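Local coordinates for uncharacterized protein (Bacillus subtilis, PDB 5DQW) that probably acts as a metal-dependent phosphohydrolase of the HD-domain family, holding a nucleotide such as ADP close to the metal site, at residues L34-V39 / A60-D65; K168-I173 / F191-I196. One frame throughout, in Å; residues are numbered along the deposited sequence.

Contact 1 and contact 2 follow one another in series along this all-helical chain: helices 33-50 and 54-63 have already met before the later contact, between helices 161-169 and 179-202, opens. Their centres lie 22 Å apart and their nearest atoms about 10 Å, so neither touches the other. Contact 1 is central, 6 Å from the centre of the chain, and carries the metal, whereas contact 2 lies 16 Å from that centre. The bound ADP relates them, being about 5 Å from the side chain of Asp65 and about 4 Å from that of Leu169. Segments of both contacts also carry residues that touch the second subunit, which places them near the dimer interface.

Contact 1. Residues L34-V39 / A60-D65; sequences LHISRV and AALVHD. With NI (nickel (II) ion), chain D.
His35 and His64 converge on one nickel ion, with His35 NE2 and His64 NE2 4.1 Å apart. The bond from His35 NE2 to the nickel measures 2.4 Å, whereas His64 NE2 stands 2.7 Å from the nickel, a long and weak approach. Both carboxylate oxygens of Asp65 face the ion, OD1 at 2.9 Å from the nickel, too far for a firm bond, and the modelled position of OD1 is doubtful. A water 2.6 Å from the nickel and Asp130 also bind the ion. This set, one histidine, an adjacent His-Asp pair and a distant aspartate, is the metal-binding signature of the HD family. His35 reaches the ion because its CG stands anti to the backbone N (chi1 161°), and Asp65 OD2 comes to the edge of the His35 ring, near the ring plane. Asp133 accepts a hydrogen bond from His35 ND1 and so helps fix the rotation of that ring. Behind the ligands lies an apolar layer. Ile36 sends CD1 to His64 CE1 at 3.3 Å and along the Asp65 side chain, while its other branch, CG2, meets Leu62 CD2 at 4.0 Å. Val39 CG1 crosses to His64 CE1 at 4.2 Å. Helix 33-50 thereby packs against helix 54-63 together with His64 and Asp65, all touching residues being buried; helix 8-24 covers Leu62, helix 93-106 backs His64, and helix 121-132 lies against Val39.

Contact 2. Residues K168-I173 / F191-I196; sequences KLLRLI and FMLQYI
Lys168 O is gripped by Arg171 N at 2.9 Å and weakly by Leu172 N, and the next carbonyl oxygen, Leu169 O, is met across the contact by the terminal methyl of Met192, CE, at 3.6 Å. Leu169 O also takes a hydrogen bond from Leu172 N at 3.3 Å, which belongs to the type I beta turn from Leu169 to Leu172, a turn that overlaps the last part of helix 161-169. Met192 reaches the turn as a side chain bent at its end: a chi3 of -50° folds CE back over the Leu169 oxygen, while SD stays 4.2 Å from Leu169 CB. Leu170 slides past Met192 in the opposite direction and touches it with CD2, 3.8 Å from Met192 CE. The other branch of Leu170 meets Ile196 tip to tip, and the 3.3 Å between Leu170 CD1 and Ile196 CD1 is tighter than usual van der Waals contact. Farther out, Leu193 CD2 comes within 3.9 Å of Leu170 CD2, at the exposed border of the patch. The interface is therefore apolar across the segments, with Leu170 inserted among Met192, Leu193 and Ile196. Around it, Leu169 rests on Ala143 of helix 136-150 and touches ADP, Ile196 packs on Tyr162 and Phe165, and Met192 leans on Ile135, so helix 179-202 packs on helix 161-169 and on the turn at residues 169-172.

Contact 1. Residues L34-V39 / A60-D65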
loop_
_atom_site.group_PDB
_atom_site.type_symbol
_atom_site.label_atom_id
_atom_site.label_comp_id
_atom_site.label_asym_id
_atom_site.label_seq_id
_atom_site.Cartn_x
_atom_site.Cartn_y
_atom_site.Cartn_z
ATOM N N LEU A 34 5.752 -13.157 6.874
ATOM C CA LEU A 34 5.246 -12.195 7.845
ATOM C C LEU A 34 3.679 -12.192 7.932
ATOM O O LEU A 34 3.114 -12.189 9.031
ATOM C CB LEU A 34 5.814 -10.810 7.541
ATOM C CG LEU A 34 7.336 -10.715 7.714
ATOM C CD1 LEU A 34 7.855 -9.368 7.274
ATOM C CD2 LEU A 34 7.734 -11.016 9.164
ATOM N N HIS A 35 3.000 -12.260 6.784
ATOM C CA HIS A 35 1.547 -12.458 6.756
ATOM C C HIS A 35 1.134 -13.752 7.488
ATOM O O HIS A 35 0.258 -13.722 8.315
ATOM C CB HIS A 35 1.012 -12.443 5.306
ATOM C CG HIS A 35 -0.345 -13.068 5.141
ATOM N ND1 HIS A 35 -1.514 -12.424 5.498
ATOM C CD2 HIS A 35 -0.720 -14.261 4.623
ATOM C CE1 HIS A 35 -2.544 -13.215 5.230
ATOM N NE2 HIS A 35 -2.091 -14.331 4.687
ATOM N N ILE A 36 1.797 -14.874 7.198
ATOM C CA ILE A 36 1.450 -16.146 7.818
ATOM C C ILE A 36 1.627 -16.076 9.330
ATOM O O ILE A 36 0.765 -16.497 10.087
ATOM C CB ILE A 36 2.253 -17.283 7.248
ATOM C CG1 ILE A 36 1.888 -17.520 5.786
ATOM C CG2 ILE A 36 2.036 -18.570 8.073
ATOM C CD1 ILE A 36 0.477 -18.026 5.574
ATOM N N SER A 37 2.718 -15.473 9.765
ATOM C CA SER A 37 3.042 -15.365 11.185
ATOM C C SER A 37 2.033 -14.511 11.928
ATOM O O SER A 37 1.553 -14.906 13.001
ATOM C CB SER A 37 4.484 -14.822 11.366
ATOM O OG SER A 37 4.587 -14.089 12.585
ATOM N N ARG A 38 1.675 -13.358 11.363
ATOM C CA ARG A 38 0.568 -12.573 11.898
ATOM C C ARG A 38 -0.758 -13.319 11.974
ATOM O O ARG A 38 -1.504 -13.170 12.953
ATOM C CB ARG A 38 0.307 -11.316 11.077
ATOM C CG ARG A 38 1.381 -10.262 11.163
ATOM C CD ARG A 38 0.895 -8.936 10.589
ATOM N NE ARG A 38 0.438 -9.090 9.218
ATOM C CZ ARG A 38 1.168 -8.956 8.126
ATOM N NH1 ARG A 38 2.467 -8.731 8.208
ATOM N NH2 ARG A 38 0.599 -9.117 6.934
ATOM N N VAL A 39 -1.085 -14.064 10.925
ATOM C CA VAL A 39 -2.353 -14.777 10.888
ATOM C C VAL A 39 -2.396 -15.940 11.900
ATOM O O VAL A 39 -3.429 -16.162 12.547
ATOM C CB VAL A 39 -2.694 -15.270 9.486
ATOM C CG1 VAL A 39 -3.879 -16.241 9.555
ATOM C CG2 VAL A 39 -3.003 -14.099 8.554
ATOM N N ALA A 60 -3.058 -25.168 11.145
ATOM C CA ALA A 60 -3.783 -24.843 9.905
ATOM C C ALA A 60 -3.444 -23.456 9.459
ATOM O O ALA A 60 -3.321 -23.200 8.238
ATOM C CB ALA A 60 -5.255 -24.997 10.057
ATOM N N ALA A 61 -3.259 -22.565 10.430
ATOM C CA ALA A 61 -2.974 -21.164 10.103
ATOM C C ALA A 61 -1.609 -21.079 9.432
ATOM O O ALA A 61 -1.452 -20.408 8.435
ATOM C CB ALA A 61 -3.017 -20.282 11.327
ATOM N N LEU A 62 -0.650 -21.827 9.967
ATOM C CA LEU A 62 0.703 -21.803 9.457
ATOM C C LEU A 62 0.885 -22.403 8.052
ATOM O O LEU A 62 1.745 -21.946 7.336
ATOM C CB LEU A 62 1.629 -22.483 10.443
ATOM C CG LEU A 62 1.941 -21.756 11.733
ATOM C CD1 LEU A 62 2.539 -22.771 12.713
ATOM C CD2 LEU A 62 2.896 -20.591 11.456
ATOM N N VAL A 63 0.091 -23.404 7.672
ATOM C CA VAL A 63 0.281 -24.081 6.384
ATOM C C VAL A 63 -0.821 -23.760 5.345
ATOM O O VAL A 63 -0.767 -24.286 4.247
ATOM C CB VAL A 63 0.369 -25.627 6.560
ATOM C CG1 VAL A 63 1.565 -26.035 7.532
ATOM C CG2 VAL A 63 -0.983 -26.245 7.029
ATOM N N HIS A 64 -1.766 -22.867 5.675
ATOM C CA HIS A 64 -2.978 -22.691 4.854
ATOM C C HIS A 64 -2.601 -22.210 3.469
ATOM O O HIS A 64 -3.120 -22.720 2.488
ATOM C CB HIS A 64 -4.072 -21.797 5.545
ATOM C CG HIS A 64 -3.733 -20.332 5.628
ATOM N ND1 HIS A 64 -2.751 -19.834 6.460
ATOM C CD2 HIS A 64 -4.232 -19.262 4.960
ATOM C CE1 HIS A 64 -2.655 -18.524 6.298
ATOM N NE2 HIS A 64 -3.525 -18.154 5.376
ATOM N N ASP A 65 -1.637 -21.303 3.401
ATOM C CA ASP A 65 -1.161 -20.770 2.133
ATOM C C ASP A 65 -0.216 -21.625 1.349
ATOM O O ASP A 65 0.053 -21.306 0.187
ATOM C CB ASP A 65 -0.499 -19.412 2.351
ATOM C CG ASP A 65 -1.516 -18.326 2.632
ATOM O OD1 ASP A 65 -2.570 -18.653 3.214
ATOM O OD2 ASP A 65 -1.272 -17.155 2.296
HETATM NI NI NI D . -3.581 -15.942 3.777
HETATM O O HOH W 1 -4.236 -13.876 2.369
#

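Contact 2. Residues K168-I173 / F191-I196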
loop_
_atom_site.group_PDB
_atom_site.type_symbol
_atom_site.label_atom_id
_atom_site.label_comp_id
_atom_site.label_asym_id
_atom_site.label_seq_id
_atom_site.Cartn_x
_atom_site.Cartn_y
_atom_site.Cartn_z
ATOM N N LYS A 168 -14.586 -5.527 -2.072
ATOM C CA LYS A 168 -14.196 -6.627 -1.196
ATOM C C LYS A 168 -13.882 -6.213 0.228
ATOM O O LYS A 168 -14.535 -6.666 1.172
ATOM C CB LYS A 168 -13.010 -7.379 -1.808
ATOM C CG LYS A 168 -12.600 -8.625 -0.997
ATOM N N LEU A 169 -12.876 -5.361 0.407
ATOM C CA LEU A 169 -12.329 -5.197 1.746
ATOM C C LEU A 169 -13.378 -4.666 2.732
ATOM O O LEU A 169 -13.438 -5.136 3.853
ATOM C CB LEU A 169 -11.064 -4.341 1.737
ATOM C CG LEU A 169 -9.913 -4.819 0.844
ATOM C CD1 LEU A 169 -8.718 -3.941 1.065
ATOM C CD2 LEU A 169 -9.560 -6.297 1.130
ATOM N N LEU A 170 -14.225 -3.723 2.305
ATOM C CA LEU A 170 -15.257 -3.136 3.202
ATOM C C LEU A 170 -16.407 -4.094 3.522
ATOM O O LEU A 170 -17.182 -3.847 4.435
ATOM C CB LEU A 170 -15.787 -1.778 2.679
ATOM C CG LEU A 170 -14.769 -0.628 2.722
ATOM C CD1 LEU A 170 -15.132 0.575 1.800
ATOM C CD2 LEU A 170 -14.467 -0.144 4.134
ATOM N N ARG A 171 -16.498 -5.206 2.812
ATOM C CA ARG A 171 -17.527 -6.206 3.093
ATOM C C ARG A 171 -17.043 -7.315 4.015
ATOM O O ARG A 171 -17.865 -8.071 4.509
ATOM C CB ARG A 171 -18.057 -6.824 1.792
ATOM C CG ARG A 171 -18.440 -5.796 0.740
ATOM C CD ARG A 171 -18.965 -6.454 -0.567
ATOM N NE ARG A 171 -19.013 -5.471 -1.658
ATOM C CZ ARG A 171 -20.068 -5.201 -2.435
ATOM N NH1 ARG A 171 -21.226 -5.852 -2.298
ATOM N NH2 ARG A 171 -19.960 -4.274 -3.379
ATOM N N LEU A 172 -15.727 -7.426 4.242
ATOM C CA LEU A 172 -15.169 -8.530 5.051
ATOM C C LEU A 172 -15.702 -8.647 6.486
ATOM O O LEU A 172 -15.862 -9.750 6.997
ATOM C CB LEU A 172 -13.640 -8.481 5.048
ATOM C CG LEU A 172 -13.040 -8.898 3.713
ATOM C CD1 LEU A 172 -11.502 -8.808 3.763
ATOM C CD2 LEU A 172 -13.528 -10.281 3.308
ATOM N N ILE A 173 -15.990 -7.520 7.132
ATOM C CA ILE A 173 -16.546 -7.541 8.474
ATOM C C ILE A 173 -17.905 -8.294 8.538
ATOM O O ILE A 173 -18.176 -8.976 9.522
ATOM C CB ILE A 173 -16.595 -6.122 9.099
ATOM C CG1 ILE A 173 -16.933 -6.215 10.614
ATOM C CG2 ILE A 173 -17.570 -5.219 8.336
ATOM C CD1 ILE A 173 -16.898 -4.891 11.347
ATOM N N PHE A 191 -11.420 1.828 11.059
ATOM C CA PHE A 191 -10.212 2.530 10.664
ATOM C C PHE A 191 -10.097 2.611 9.157
ATOM O O PHE A 191 -9.667 3.625 8.641
ATOM C CB PHE A 191 -8.913 2.000 11.309
ATOM C CG PHE A 191 -7.721 2.816 10.898
ATOM C CD1 PHE A 191 -7.454 4.021 11.527
ATOM C CD2 PHE A 191 -6.979 2.446 9.796
ATOM C CE1 PHE A 191 -6.411 4.814 11.099
ATOM C CE2 PHE A 191 -5.926 3.236 9.352
ATOM C CZ PHE A 191 -5.640 4.411 9.985
ATOM N N MET A 192 -10.494 1.571 8.423
ATOM C CA MET A 192 -10.515 1.656 6.923
ATOM C C MET A 192 -11.488 2.710 6.457
ATOM O O MET A 192 -11.244 3.371 5.478
ATOM C CB MET A 192 -10.901 0.347 6.224
ATOM C CG MET A 192 -9.838 -0.717 6.232
ATOM S SD MET A 192 -10.284 -2.127 5.213
ATOM C CE MET A 192 -11.963 -2.533 5.794
ATOM N N LEU A 193 -12.607 2.845 7.154
ATOM C CA LEU A 193 -13.554 3.908 6.846
ATOM C C LEU A 193 -12.933 5.320 7.030
ATOM O O LEU A 193 -13.129 6.198 6.170
ATOM C CB LEU A 193 -14.813 3.750 7.686
ATOM C CG LEU A 193 -15.791 2.667 7.199
ATOM C CD1 LEU A 193 -17.033 2.588 8.113
ATOM C CD2 LEU A 193 -16.182 2.931 5.715
ATOM N N GLN A 194 -12.229 5.533 8.158
ATOM C CA GLN A 194 -11.481 6.772 8.395
ATOM C C GLN A 194 -10.420 6.981 7.281
ATOM O O GLN A 194 -10.185 8.095 6.850
ATOM C CB GLN A 194 -10.836 6.779 9.784
ATOM C CG GLN A 194 -11.855 6.796 10.965
ATOM C CD GLN A 194 -11.206 6.709 12.371
ATOM O OE1 GLN A 194 -10.218 5.992 12.597
ATOM N NE2 GLN A 194 -11.808 7.403 13.326
ATOM N N TYR A 195 -9.797 5.900 6.823
ATOM C CA TYR A 195 -8.778 5.986 5.738
ATOM C C TYR A 195 -9.418 6.450 4.424
ATOM O O TYR A 195 -8.917 7.367 3.752
ATOM C CB TYR A 195 -7.997 4.656 5.575
ATOM C CG TYR A 195 -6.979 4.790 4.495
ATOM C CD1 TYR A 195 -7.326 4.526 3.189
ATOM C CD2 TYR A 195 -5.685 5.238 4.752
ATOM C CE1 TYR A 195 -6.441 4.677 2.169
ATOM C CE2 TYR A 195 -4.780 5.389 3.695
ATOM C CZ TYR A 195 -5.187 5.109 2.417
ATOM O OH TYR A 195 -4.376 5.264 1.335
ATOM N N ILE A 196 -10.560 5.867 4.083
ATOM C CA ILE A 196 -11.289 6.251 2.871
ATOM C C ILE A 196 -11.747 7.710 2.969
ATOM O O ILE A 196 -11.624 8.488 2.038
ATOM C CB ILE A 196 -12.454 5.284 2.616
ATOM C CG1 ILE A 196 -11.868 3.931 2.198
ATOM C CG2 ILE A 196 -13.419 5.845 1.547
ATOM C CD1 ILE A 196 -12.726 2.781 2.474
#